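Nucleotidyl transferase (Methanothermobacter thermautotrophicus, PDB 6PLJ) probably works as a nucleotidyltransferase of the MobA-like family, passing a nucleotide to its substrate, perhaps in the synthesis of the pseudomurein cell wall. Local coordinates at residues G159-L164 / R205-E210; I155-G159 / I215-N219; N166-M172 / I192-W197; P109-L114 / D189-N193; N23-V29 / V75-V81. All blocks are in the same frame, centred on the assembly; numbering follows the deposited sequence.

Contact 1: residues G159-L164 / R205-E210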
# COMPACT_ATOMS: atom_id res chain seq x y z
N GLY A 159 -16.39 4.54 -1.58
CA GLY A 159 -17.43 5.58 -1.52
C GLY A 159 -17.33 6.37 -0.24
O GLY A 159 -16.24 6.78 0.16
N GLU A 160 -18.46 6.60 0.43
CA GLU A 160 -18.48 7.43 1.63
C GLU A 160 -17.93 6.69 2.85
O GLU A 160 -17.81 5.46 2.84
CB GLU A 160 -19.90 7.97 1.89
CG GLU A 160 -20.40 8.84 0.73
CD GLU A 160 -21.71 9.57 1.00
OE1 GLU A 160 -22.32 9.39 2.07
OE2 GLU A 160 -22.15 10.34 0.10
N SER A 161 -17.59 7.44 3.90
CA SER A 161 -17.09 6.85 5.13
C SER A 161 -18.19 6.10 5.85
O SER A 161 -19.38 6.40 5.67
CB SER A 161 -16.52 7.91 6.08
OG SER A 161 -15.44 8.62 5.48
N GLY A 162 -17.79 5.14 6.67
CA GLY A 162 -18.72 4.43 7.54
C GLY A 162 -18.39 2.98 7.65
O GLY A 162 -17.54 2.45 6.92
N TRP A 163 -19.07 2.31 8.57
CA TRP A 163 -18.94 0.87 8.70
C TRP A 163 -19.28 0.16 7.40
O TRP A 163 -20.27 0.48 6.74
CB TRP A 163 -19.81 0.33 9.85
CG TRP A 163 -19.37 0.86 11.15
CD1 TRP A 163 -20.04 1.76 11.93
CD2 TRP A 163 -18.15 0.55 11.84
NE1 TRP A 163 -19.31 2.03 13.06
CE2 TRP A 163 -18.15 1.30 13.03
CE3 TRP A 163 -17.06 -0.28 11.56
CZ2 TRP A 163 -17.10 1.24 13.95
CZ3 TRP A 163 -16.02 -0.34 12.47
CH2 TRP A 163 -16.04 0.41 13.65
N LEU A 164 -18.43 -0.81 7.04
CA LEU A 164 -18.56 -1.58 5.81
C LEU A 164 -19.15 -2.95 6.07
O LEU A 164 -18.71 -3.65 6.97
CB LEU A 164 -17.19 -1.74 5.13
CG LEU A 164 -16.75 -0.52 4.34
CD1 LEU A 164 -15.25 -0.60 4.06
CD2 LEU A 164 -17.52 -0.41 3.03
N ARG A 205 -14.86 -5.89 12.51
CA ARG A 205 -15.42 -4.58 12.20
C ARG A 205 -14.48 -3.94 11.17
O ARG A 205 -13.28 -3.88 11.39
CB ARG A 205 -15.54 -3.67 13.43
CG ARG A 205 -15.92 -4.30 14.78
CD ARG A 205 -16.95 -5.41 14.73
NE ARG A 205 -18.26 -5.00 14.25
CZ ARG A 205 -19.30 -5.82 14.15
NH1 ARG A 205 -19.17 -7.10 14.50
NH2 ARG A 205 -20.47 -5.38 13.70
N LEU A 206 -15.04 -3.53 10.03
CA LEU A 206 -14.27 -2.90 8.95
C LEU A 206 -14.82 -1.49 8.76
O LEU A 206 -15.99 -1.34 8.39
CB LEU A 206 -14.40 -3.72 7.68
CG LEU A 206 -13.63 -3.22 6.45
CD1 LEU A 206 -12.13 -3.22 6.72
CD2 LEU A 206 -13.96 -4.09 5.24
N TYR A 207 -14.01 -0.47 9.04
CA TYR A 207 -14.44 0.94 8.89
C TYR A 207 -13.85 1.56 7.63
O TYR A 207 -12.63 1.66 7.48
CB TYR A 207 -14.06 1.79 10.10
CG TYR A 207 -14.67 3.16 10.04
CD1 TYR A 207 -16.00 3.36 10.42
CD2 TYR A 207 -13.95 4.26 9.57
CE1 TYR A 207 -16.58 4.62 10.35
CE2 TYR A 207 -14.53 5.51 9.49
CZ TYR A 207 -15.85 5.68 9.89
OH TYR A 207 -16.43 6.92 9.83
N GLY A 208 -14.74 1.99 6.72
CA GLY A 208 -14.33 2.65 5.50
C GLY A 208 -14.13 4.14 5.69
O GLY A 208 -14.98 4.84 6.27
N VAL A 209 -12.99 4.64 5.21
CA VAL A 209 -12.65 6.04 5.25
C VAL A 209 -12.72 6.61 3.83
O VAL A 209 -12.01 6.15 2.93
CB VAL A 209 -11.25 6.23 5.85
CG1 VAL A 209 -10.76 7.65 5.64
CG2 VAL A 209 -11.28 5.85 7.33
N GLU A 210 -13.58 7.60 3.62
CA GLU A 210 -13.73 8.18 2.29
C GLU A 210 -12.42 8.81 1.82
O GLU A 210 -11.76 9.53 2.55
CB GLU A 210 -14.85 9.24 2.27
CG GLU A 210 -15.01 9.85 0.88
CD GLU A 210 -16.21 10.77 0.71
OE1 GLU A 210 -16.97 10.97 1.67
OE2 GLU A 210 -16.35 11.32 -0.39
O HOH W 1 -17.98 10.29 3.88
O HOH W 2 -17.85 -3.74 9.61

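Contact 2: residues I155-G159 / I215-N219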
# COMPACT_ATOMS: atom_id res chain seq x y z
N ILE A 155 -9.92 1.23 6.44
CA ILE A 155 -9.53 1.04 5.04
C ILE A 155 -10.00 2.19 4.19
O ILE A 155 -11.01 2.83 4.50
CB ILE A 155 -10.11 -0.30 4.54
CG1 ILE A 155 -9.53 -0.68 3.18
CG2 ILE A 155 -11.65 -0.28 4.52
CD1 ILE A 155 -9.73 -2.14 2.87
N LEU A 156 -9.26 2.46 3.11
CA LEU A 156 -9.68 3.46 2.13
C LEU A 156 -10.92 2.93 1.41
O LEU A 156 -10.88 1.89 0.78
CB LEU A 156 -8.56 3.76 1.13
CG LEU A 156 -8.84 4.87 0.12
CD1 LEU A 156 -9.04 6.19 0.83
CD2 LEU A 156 -7.70 4.97 -0.90
N ALA A 157 -12.01 3.67 1.54
CA ALA A 157 -13.31 3.25 1.01
C ALA A 157 -13.43 3.66 -0.45
O ALA A 157 -12.77 4.60 -0.91
CB ALA A 157 -14.42 3.89 1.82
N ARG A 158 -14.27 2.93 -1.16
CA ARG A 158 -14.58 3.23 -2.56
C ARG A 158 -15.60 4.38 -2.63
O ARG A 158 -15.65 5.10 -3.63
CB ARG A 158 -15.09 1.96 -3.24
CG ARG A 158 -15.50 2.07 -4.69
CD ARG A 158 -14.37 2.53 -5.60
NE ARG A 158 -13.21 1.63 -5.63
CZ ARG A 158 -12.20 1.73 -6.50
NH1 ARG A 158 -12.17 2.70 -7.42
NH2 ARG A 158 -11.19 0.86 -6.46
N GLY A 159 -16.39 4.54 -1.58
CA GLY A 159 -17.43 5.58 -1.52
C GLY A 159 -17.33 6.37 -0.24
O GLY A 159 -16.24 6.78 0.16
N ILE A 215 -8.64 9.62 -7.10
CA ILE A 215 -7.30 9.27 -7.55
C ILE A 215 -6.54 8.47 -6.46
O ILE A 215 -5.68 7.65 -6.77
CB ILE A 215 -6.50 10.53 -7.96
CG1 ILE A 215 -5.26 10.15 -8.78
CG2 ILE A 215 -6.16 11.39 -6.75
CD1 ILE A 215 -5.58 9.57 -10.12
N GLU A 216 -6.88 8.70 -5.20
CA GLU A 216 -6.22 7.98 -4.10
C GLU A 216 -6.41 6.47 -4.17
O GLU A 216 -5.55 5.72 -3.69
CB GLU A 216 -6.71 8.51 -2.75
CG GLU A 216 -6.37 9.97 -2.51
CD GLU A 216 -6.67 10.43 -1.10
OE1 GLU A 216 -7.67 9.98 -0.52
OE2 GLU A 216 -5.89 11.26 -0.59
N LEU A 217 -7.49 6.02 -4.80
CA LEU A 217 -7.78 4.59 -4.95
C LEU A 217 -7.01 3.92 -6.08
O LEU A 217 -7.08 2.70 -6.22
CB LEU A 217 -9.28 4.40 -5.19
CG LEU A 217 -10.15 4.63 -3.97
CD1 LEU A 217 -11.53 5.16 -4.34
CD2 LEU A 217 -10.26 3.35 -3.16
N VAL A 218 -6.31 4.69 -6.91
CA VAL A 218 -5.69 4.14 -8.10
C VAL A 218 -4.36 3.48 -7.80
O VAL A 218 -3.40 4.15 -7.43
CB VAL A 218 -5.50 5.23 -9.18
CG1 VAL A 218 -4.80 4.66 -10.42
CG2 VAL A 218 -6.84 5.84 -9.57
N ASN A 219 -4.32 2.17 -7.94
CA ASN A 219 -3.05 1.44 -7.96
C ASN A 219 -2.63 1.29 -9.41
O ASN A 219 -3.48 1.12 -10.30
CB ASN A 219 -3.18 0.06 -7.30
CG ASN A 219 -4.31 -0.77 -7.91
OD1 ASN A 219 -5.45 -0.35 -7.88
ND2 ASN A 219 -3.98 -1.90 -8.50
O HOH W 3 -8.77 1.17 -7.87

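Contact 3: residues N166-M172 / I192-W197. With EDO (1,2-ethanediol), chain B.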
# COMPACT_ATOMS: atom_id res chain seq x y z
N ASN A 166 -19.21 -4.93 3.25
CA ASN A 166 -18.72 -5.53 2.03
C ASN A 166 -17.30 -4.99 1.77
O ASN A 166 -16.89 -4.00 2.37
CB ASN A 166 -19.62 -5.11 0.87
CG ASN A 166 -19.47 -3.64 0.53
OD1 ASN A 166 -18.67 -3.28 -0.34
ND2 ASN A 166 -20.20 -2.78 1.23
N ALA A 167 -16.60 -5.66 0.88
CA ALA A 167 -15.28 -5.23 0.42
C ALA A 167 -15.23 -5.05 -1.09
O ALA A 167 -14.20 -5.30 -1.74
CB ALA A 167 -14.22 -6.21 0.89
N ARG A 168 -16.32 -4.55 -1.66
CA ARG A 168 -16.32 -4.23 -3.08
C ARG A 168 -15.37 -3.06 -3.38
O ARG A 168 -15.49 -2.00 -2.79
CB ARG A 168 -17.73 -3.87 -3.54
CG ARG A 168 -18.64 -5.07 -3.56
CD ARG A 168 -19.99 -4.74 -4.16
NE ARG A 168 -20.71 -3.73 -3.39
CZ ARG A 168 -21.48 -3.96 -2.32
NH1 ARG A 168 -21.67 -5.19 -1.86
NH2 ARG A 168 -22.08 -2.95 -1.72
N GLY A 169 -14.45 -3.28 -4.31
CA GLY A 169 -13.62 -2.21 -4.84
C GLY A 169 -12.63 -1.62 -3.86
O GLY A 169 -12.17 -0.49 -4.06
N ILE A 170 -12.32 -2.36 -2.80
CA ILE A 170 -11.35 -1.89 -1.81
C ILE A 170 -10.23 -2.89 -1.57
O ILE A 170 -10.32 -4.06 -1.93
CB ILE A 170 -12.01 -1.47 -0.48
CG1 ILE A 170 -12.68 -2.66 0.22
CG2 ILE A 170 -12.99 -0.32 -0.72
CD1 ILE A 170 -13.32 -2.30 1.54
N GLY A 171 -9.15 -2.41 -0.96
CA GLY A 171 -8.01 -3.26 -0.70
C GLY A 171 -7.00 -2.59 0.17
O GLY A 171 -6.79 -3.01 1.31
N MET A 172 -6.37 -1.56 -0.38
CA MET A 172 -5.33 -0.78 0.28
C MET A 172 -5.56 0.71 0.08
O MET A 172 -6.29 1.12 -0.83
CB MET A 172 -3.96 -1.12 -0.30
CG MET A 172 -3.63 -2.59 -0.27
SD MET A 172 -3.25 -3.04 1.42
CE MET A 172 -1.50 -2.74 1.39
N ILE A 192 -5.17 -9.25 -1.12
CA ILE A 192 -5.74 -8.63 0.08
C ILE A 192 -7.27 -8.65 0.10
O ILE A 192 -7.88 -8.83 1.16
CB ILE A 192 -5.18 -7.19 0.33
CG1 ILE A 192 -5.54 -6.69 1.74
CG2 ILE A 192 -5.70 -6.19 -0.69
CD1 ILE A 192 -4.89 -7.48 2.86
N ASN A 193 -7.91 -8.51 -1.06
CA ASN A 193 -9.37 -8.36 -1.07
C ASN A 193 -10.10 -9.59 -0.51
O ASN A 193 -10.97 -9.43 0.33
CB ASN A 193 -9.90 -7.93 -2.45
CG ASN A 193 -11.39 -7.72 -2.43
OD1 ASN A 193 -12.16 -8.60 -2.85
ND2 ASN A 193 -11.83 -6.59 -1.91
N PRO A 194 -9.70 -10.81 -0.92
CA PRO A 194 -10.31 -12.01 -0.30
C PRO A 194 -10.18 -12.07 1.23
O PRO A 194 -11.13 -12.49 1.91
CB PRO A 194 -9.57 -13.16 -0.98
CG PRO A 194 -9.14 -12.62 -2.29
CD PRO A 194 -8.80 -11.17 -2.03
N LEU A 195 -9.05 -11.60 1.78
CA LEU A 195 -8.92 -11.51 3.24
C LEU A 195 -9.90 -10.55 3.90
O LEU A 195 -10.34 -10.79 5.01
CB LEU A 195 -7.50 -11.09 3.67
CG LEU A 195 -6.42 -12.15 3.79
CD1 LEU A 195 -5.15 -11.50 4.35
CD2 LEU A 195 -6.85 -13.32 4.66
N LEU A 196 -10.22 -9.44 3.24
CA LEU A 196 -11.16 -8.49 3.80
C LEU A 196 -12.58 -9.10 3.88
O LEU A 196 -13.29 -8.92 4.86
CB LEU A 196 -11.17 -7.20 2.99
CG LEU A 196 -9.85 -6.43 2.97
CD1 LEU A 196 -9.89 -5.35 1.90
CD2 LEU A 196 -9.57 -5.82 4.34
N TRP A 197 -12.95 -9.83 2.83
CA TRP A 197 -14.22 -10.57 2.81
C TRP A 197 -14.25 -11.64 3.91
O TRP A 197 -15.28 -11.83 4.56
CB TRP A 197 -14.44 -11.22 1.45
CG TRP A 197 -14.84 -10.28 0.37
CD1 TRP A 197 -14.08 -9.88 -0.69
CD2 TRP A 197 -16.12 -9.66 0.20
NE1 TRP A 197 -14.80 -9.04 -1.50
CE2 TRP A 197 -16.06 -8.88 -0.98
CE3 TRP A 197 -17.32 -9.67 0.93
CZ2 TRP A 197 -17.14 -8.14 -1.46
CZ3 TRP A 197 -18.40 -8.92 0.47
CH2 TRP A 197 -18.30 -8.16 -0.71
C1 EDO B . -7.02 0.04 -3.99
O1 EDO B . -6.59 -1.19 -3.37
C2 EDO B . -8.49 -0.08 -4.36
O2 EDO B . -8.60 -1.11 -5.36

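Contact 4: residues P109-L114 / D189-N193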
# COMPACT_ATOMS: atom_id res chain seq x y z
N PRO A 109 3.12 -13.75 -2.58
CA PRO A 109 2.04 -12.81 -2.86
C PRO A 109 1.98 -11.65 -1.87
O PRO A 109 2.74 -11.62 -0.88
CB PRO A 109 0.80 -13.68 -2.75
CG PRO A 109 1.18 -14.68 -1.71
CD PRO A 109 2.62 -15.00 -1.99
N LEU A 110 1.08 -10.72 -2.15
CA LEU A 110 0.96 -9.46 -1.39
C LEU A 110 0.76 -9.70 0.09
O LEU A 110 1.39 -9.04 0.91
CB LEU A 110 -0.20 -8.61 -1.93
CG LEU A 110 -0.41 -7.26 -1.24
CD1 LEU A 110 0.87 -6.44 -1.34
CD2 LEU A 110 -1.58 -6.50 -1.85
N SER A 111 -0.11 -10.64 0.45
CA SER A 111 -0.38 -10.93 1.86
C SER A 111 0.89 -11.38 2.58
O SER A 111 1.13 -10.97 3.72
CB SER A 111 -1.51 -11.95 2.03
OG SER A 111 -1.15 -13.20 1.50
N ALA A 112 1.73 -12.18 1.92
CA ALA A 112 3.00 -12.63 2.49
C ALA A 112 4.01 -11.50 2.62
O ALA A 112 4.80 -11.49 3.56
CB ALA A 112 3.59 -13.75 1.64
N SER A 113 4.03 -10.59 1.64
CA SER A 113 4.89 -9.40 1.72
C SER A 113 4.47 -8.55 2.90
O SER A 113 5.31 -8.12 3.67
CB SER A 113 4.82 -8.54 0.46
OG SER A 113 5.38 -9.25 -0.61
N LEU A 114 3.17 -8.32 3.03
CA LEU A 114 2.69 -7.57 4.19
C LEU A 114 3.08 -8.28 5.48
O LEU A 114 3.52 -7.63 6.42
CB LEU A 114 1.19 -7.31 4.15
CG LEU A 114 0.74 -6.35 3.06
CD1 LEU A 114 -0.77 -6.27 3.08
CD2 LEU A 114 1.35 -4.97 3.27
N ASP A 189 -5.49 -16.73 -0.24
CA ASP A 189 -4.77 -17.06 -1.48
C ASP A 189 -3.56 -16.16 -1.79
O ASP A 189 -2.77 -16.47 -2.69
CB ASP A 189 -5.75 -17.10 -2.68
CG ASP A 189 -6.37 -15.73 -3.02
OD1 ASP A 189 -6.08 -14.72 -2.34
OD2 ASP A 189 -7.16 -15.67 -3.99
N GLY A 190 -3.39 -15.06 -1.06
CA GLY A 190 -2.31 -14.12 -1.36
C GLY A 190 -2.74 -12.69 -1.62
O GLY A 190 -1.96 -11.77 -1.39
N ASN A 191 -3.95 -12.50 -2.13
CA ASN A 191 -4.49 -11.17 -2.46
C ASN A 191 -5.14 -10.58 -1.23
O ASN A 191 -5.62 -11.32 -0.39
CB ASN A 191 -5.54 -11.29 -3.57
CG ASN A 191 -4.97 -11.84 -4.85
OD1 ASN A 191 -5.23 -12.98 -5.23
ND2 ASN A 191 -4.16 -11.03 -5.52
N ILE A 192 -5.17 -9.25 -1.12
CA ILE A 192 -5.74 -8.63 0.08
C ILE A 192 -7.27 -8.65 0.10
O ILE A 192 -7.88 -8.83 1.16
CB ILE A 192 -5.18 -7.19 0.33
CG1 ILE A 192 -5.54 -6.69 1.74
CG2 ILE A 192 -5.70 -6.19 -0.69
CD1 ILE A 192 -4.89 -7.48 2.86
N ASN A 193 -7.91 -8.51 -1.06
CA ASN A 193 -9.37 -8.36 -1.07
C ASN A 193 -10.10 -9.59 -0.51
O ASN A 193 -10.97 -9.43 0.33
CB ASN A 193 -9.90 -7.93 -2.45
CG ASN A 193 -11.39 -7.72 -2.43
OD1 ASN A 193 -12.16 -8.60 -2.85
ND2 ASN A 193 -11.83 -6.59 -1.91

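Contact 5: residues N23-V29 / V75-V81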
# COMPACT_ATOMS: atom_id res chain seq x y z
N ASN A 23 0.12 2.70 21.30
CA ASN A 23 1.46 3.08 21.75
C ASN A 23 2.42 3.31 20.58
O ASN A 23 3.34 4.11 20.69
CB ASN A 23 2.04 2.04 22.70
CG ASN A 23 1.28 1.95 24.01
OD1 ASN A 23 1.02 2.97 24.66
ND2 ASN A 23 0.92 0.74 24.42
N MET A 24 2.23 2.61 19.46
CA MET A 24 3.14 2.79 18.33
C MET A 24 2.50 2.36 17.02
O MET A 24 1.89 1.30 16.94
CB MET A 24 4.42 1.99 18.59
CG MET A 24 5.47 2.04 17.49
SD MET A 24 6.95 1.12 17.94
CE MET A 24 7.98 1.59 16.55
N ILE A 25 2.65 3.22 16.01
CA ILE A 25 2.06 2.98 14.69
C ILE A 25 3.20 2.77 13.70
O ILE A 25 4.03 3.66 13.49
CB ILE A 25 1.16 4.14 14.21
CG1 ILE A 25 -0.04 4.31 15.16
CG2 ILE A 25 0.66 3.86 12.79
CD1 ILE A 25 -0.82 5.59 14.94
N SER A 26 3.24 1.60 13.08
CA SER A 26 4.25 1.30 12.08
C SER A 26 3.58 1.24 10.72
O SER A 26 2.50 0.66 10.60
CB SER A 26 4.86 -0.07 12.32
OG SER A 26 5.51 -0.12 13.58
N ALA A 27 4.21 1.81 9.71
CA ALA A 27 3.75 1.58 8.35
C ALA A 27 4.51 0.43 7.74
O ALA A 27 5.68 0.22 8.03
CB ALA A 27 3.90 2.81 7.49
N VAL A 28 3.81 -0.33 6.91
CA VAL A 28 4.42 -1.37 6.11
C VAL A 28 4.01 -1.06 4.67
O VAL A 28 2.81 -1.06 4.35
CB VAL A 28 3.95 -2.77 6.53
CG1 VAL A 28 4.41 -3.82 5.52
CG2 VAL A 28 4.46 -3.09 7.93
N VAL A 29 5.00 -0.78 3.83
CA VAL A 29 4.77 -0.52 2.42
C VAL A 29 5.18 -1.75 1.64
O VAL A 29 6.34 -2.18 1.69
CB VAL A 29 5.55 0.72 1.94
CG1 VAL A 29 5.33 0.96 0.45
CG2 VAL A 29 5.15 1.94 2.76
N VAL A 75 3.38 8.37 11.01
CA VAL A 75 3.75 7.08 11.58
C VAL A 75 5.09 7.12 12.33
O VAL A 75 5.96 7.93 12.02
CB VAL A 75 3.79 5.97 10.50
CG1 VAL A 75 2.39 5.79 9.90
CG2 VAL A 75 4.85 6.25 9.44
N ASP A 76 5.24 6.22 13.30
CA ASP A 76 6.47 6.17 14.11
C ASP A 76 7.65 5.56 13.36
O ASP A 76 8.79 5.82 13.70
CB ASP A 76 6.23 5.37 15.38
CG ASP A 76 5.26 6.05 16.31
OD1 ASP A 76 5.53 7.19 16.73
OD2 ASP A 76 4.24 5.45 16.64
N GLU A 77 7.37 4.72 12.37
CA GLU A 77 8.40 4.13 11.52
C GLU A 77 7.75 3.65 10.25
O GLU A 77 6.54 3.45 10.22
CB GLU A 77 9.10 2.95 12.20
CG GLU A 77 8.18 1.73 12.38
CD GLU A 77 8.84 0.56 13.06
OE1 GLU A 77 10.08 0.55 13.19
OE2 GLU A 77 8.09 -0.37 13.45
N CYS A 78 8.56 3.48 9.20
CA CYS A 78 8.09 2.94 7.94
C CYS A 78 8.99 1.80 7.50
O CYS A 78 10.20 1.99 7.29
CB CYS A 78 8.07 4.03 6.88
SG CYS A 78 7.38 3.46 5.30
N ILE A 79 8.40 0.61 7.41
CA ILE A 79 9.02 -0.59 6.89
C ILE A 79 8.65 -0.67 5.42
O ILE A 79 7.51 -0.42 5.07
CB ILE A 79 8.49 -1.85 7.62
CG1 ILE A 79 9.13 -1.98 9.02
CG2 ILE A 79 8.84 -3.13 6.86
CD1 ILE A 79 8.95 -0.83 9.95
N VAL A 80 9.62 -0.99 4.57
CA VAL A 80 9.32 -1.21 3.16
C VAL A 80 9.76 -2.61 2.82
O VAL A 80 10.90 -2.99 3.09
CB VAL A 80 10.03 -0.21 2.24
CG1 VAL A 80 9.68 -0.50 0.80
CG2 VAL A 80 9.66 1.22 2.60
N VAL A 81 8.85 -3.39 2.23
CA VAL A 81 9.12 -4.76 1.86
C VAL A 81 9.46 -4.78 0.39
O VAL A 81 8.65 -4.34 -0.43
CB VAL A 81 7.93 -5.68 2.15
CG1 VAL A 81 8.29 -7.13 1.86
CG2 VAL A 81 7.51 -5.53 3.61

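Contact 1: residues G159-L164 / R205-E210
Trp-163 and Tyr-207 form a non-hydrogen-bonded pair of an antiparallel ladder, in which the short strand 162-163 lies beside strand 205-210 as the outermost strand of the large mixed sheet. Their rings stand on one face of that sheet as a T-shaped (edge-to-face) pair, planes 81° apart. Tyr-207 supplies the edge, and its atoms can be followed outward. CB lies 3.7 Å from Trp-163 CZ3; with CG anti to the backbone N (chi1 -171°), the ring runs from there toward Ser-161. CD1 comes next, over the centre of the indole face. CE1 approaches Gly-162 CA at 3.5 Å, and OH ends 3.9 Å from Ser-161 CB. Gly-162 O lies above one face of the phenol, and His-147 of helix 138-147 stacks with this ring. A leucine at Tyr-207 would probably leave the indole face without its aromatic partner and open a gap beside Gly-162. Two glycines make up the neighbouring hydrogen-bonded pair, Gly-162 N giving to Gly-208 O at 2.9 Å. Gly-162 has backbone angles at which a CB would jam against the preceding carbonyl, while a CB on Gly-208 would press on Leu-164 CD1, which rests 3.7 Å from Gly-208 CA. Leu-164 also touches Leu-206 and, beyond it, Ile-155 of strand 152-157, so an apolar residue suits its place. Where the strand pairing gives out, a serine side chain stands in for a carbonyl: Ser-161 OG accepts from the backbone N of Glu-210 at 2.8 Å, nearly straight at 166°.

Contact 2: residues I155-G159 / I215-N219
Leu-217, in a 3-10 turn of the loop between strand 205-210 and helix 223-236, pushes its isobutyl group against the end of strand 152-157 and the residue after it. Its CD2 packs 3.8 Å from Leu-156 CD2, a branched end against a branched end. The same methyl lies 3.6 Å from Ala-157 O, and CD1 covers one face of the Arg-158 guanidinium, 4.0 Å from Arg-158 NH1. Leucine suits the place because its fork can serve an apolar neighbour with one branch and a flat cation with the other. Leu-156, its CG anti to the backbone N (chi1 -175°), reaches the 3-10 turn as well, with CD2 3.6 Å from Glu-216 O. Were Leu-217 cut back to an alanine, Leu-156 CD2 would probably lose its partner and the guanidinium its apolar cover.

The next shell fixes these groups. Bent at chi2 and chi3, Arg-158 brings NE to Gly-169 O in a hydrogen bond, while NH2 reaches a water 2.8 Å away that in turn donates to Leu-217 O, also at 2.8 Å. Val-218 N closes the turn by bonding to Ile-215 O. The Glu-216 carboxylate is bonded to Ser-137, Thr-140 and the backbone N of Ser-212, tying the turn to the start of helix 138-147, on which Leu-156 also packs. Gln-133 NE2 binds Glu-216 O.

Across the two segments the direct contact is thus van der Waals only, with the one polar link relayed by water. Such a contact depends on shape, and the arginine's charge is likely to be partly offset by Gly-169 O and the water bonded to it.

Contact 3: residues N166-M172 / I192-W197
Between Ala-167 and Ile-170 the backbone makes a type II beta turn, with Gly-169 at its positive-phi third position, in the loop that links strand 162-163 to strand 174-177 and packs against helix 192-201. The carbonyls at its two ends converge on Asn-193. With CG anti to the backbone N (chi1 -178°), the Asn-193 amide reaches across to the turn, and ND2 donates at 2.7 Å to Ala-167 O and 2.9 Å to Ile-170 O, the first in the amide plane, the second tilted 23° from it. At the other end OD1 takes only a weak bond from Trp-197 NE1, so the amide is firmly held at ND2 alone. Asparagine suits the place: one flat group donates to the turn and accepts from the helix.

Ala-167 is small enough for its CB to sit over the indole face, 3.8 Å from the centroid of the Trp-197 five-membered ring and almost on the normal, a CH-pi contact. Farther along that face Asn-166 CB touches Trp-197 CH2 at 3.7 Å, its OD1 accepting from Arg-168 N in an Asx turn. Gly-171 lets the chain pass close to the helix, its CA 3.7 Å from Ile-192 CG2; a side chain would crowd that methyl. Gly-171 O is buried with no partner in the model. Met-172 N donates to O1 of a 1,2-ethanediol, probably from the crystallisation liquor, at 3.0 Å.

Contact 4: residues P109-L114 / D189-N193
Pro-109 presses its ring on Gly-190, CB to CA at 3.4 Å, tighter than usual for two carbons. The proline stands at the N-cap of helix 110-120, and with no side-chain acceptor of its own it cannot cap the helix in the usual way. Gly-190 suits the other side: a CB there would strike Pro-109 CB, and at the backbone angles of Gly-190 it would also jam against the carbonyl of Asp-189.

Leu-110 follows, in a loose contact with Ile-192 that is doubtful because the leucine has two conformers. Ser-111 makes the central bond, its backbone N giving to Gly-190 O at 2.8 Å with an angle of 161°. Its hydroxyl, set between the backbone N and the carbonyl carbon (chi1 65°), lies over Gly-190, with OG 3.2 Å from Gly-190 CA; any bond from it to Gly-190 O is weak and unsettled. One helical turn on, Leu-114 CD1 meets Ile-192 CD1 at 4.3 Å, and Leu-114 also packs on Val-28 and Ala-30 of strand 25-31, where a buried leucine fits. Within the loop, Asp-189 OD1 accepts from Asn-191 N, an Asx turn that shapes the approach to helix 192-201.

In chemical terms, a loop carbonyl from 189-193 accepts from an amide of the first helical turn, one that has no earlier carbonyl of its helix to bind. Its negative end probably sits well with the positive end of the helix dipole.

Contact 5: residues N23-V29 / V75-V81
Val-29 fits one methyl, CG2, against Cys-78 SG at 3.7 Å, on the face of the sheet where Ala-27 also stands. Ala-27 is the hollow of that face: its lone CB leaves room for Val-75, whose CG2 comes within 4.1 Å, and for the cysteine sulfur. Val-75 CG1 lies against Ile-25 CG2 as well. On the reverse face the bumps differ in kind. Val-28 CG1 meets Val-81 CG2 at 4.0 Å and its CG2 packs on Ile-79 CB, Ile-79 continuing onto Val-101 of strand 99-102. Ser-26 and Glu-77 instead make a polar pair: Ser-26 OG donates to Glu-77 OE2 at 2.6 Å, on the lone pair anti to the other oxygen. With CG between its backbone N and carbonyl carbon (chi1 68°), the extended glutamate reaches back across to Ser-26; Met-24 CE comes up to the carboxylate and Gly-122 N binds OE2 as well.

Behind these side chains runs a parallel ladder, Ala-27 N to Glu-77 O at 2.9 Å and onward in step to Val-81. Before it begins, Asp-76 takes over: OD2 accepts from Ile-25 N at 2.8 Å, almost straight at 172°, while Asp-76 N gives to Ile-25 O.

The connection between the two strands ends in helix 62-72, which covers the Ala-27 face, an elaborated beta-alpha-beta crossover consistent with the Rossmann-like sheet of MobA-like transferases. Ala-27 and Cys-78 pack on Val-70, and Val-29 on Ile-63, of that helix; Val-28 faces Leu-114 of helix 110-120, and strands 125-130 and 99-102 flank the pair.

From the N terminus, contact 5 closes first, joining neighbouring parallel strands before any other contact opens. The chain next enters helix 110-120 at residues 109-114, whose partner lies far ahead at 189-193. Before contact 4 closes there, contacts 2, 1 and 3 open in turn from 155 to 172. Contact 3 then closes on helix 192-201, sharing its start with contact 4; contact 1 closes on strand 205-210 and contact 2 last. Contact 3 is therefore nested in contact 1, and both in contact 2, while contact 4 crosses contacts 1 and 2. Together they tie the parallel half of the sheet, through the helices, to its mixed far half, with contact 2 adding the loop before the last helix.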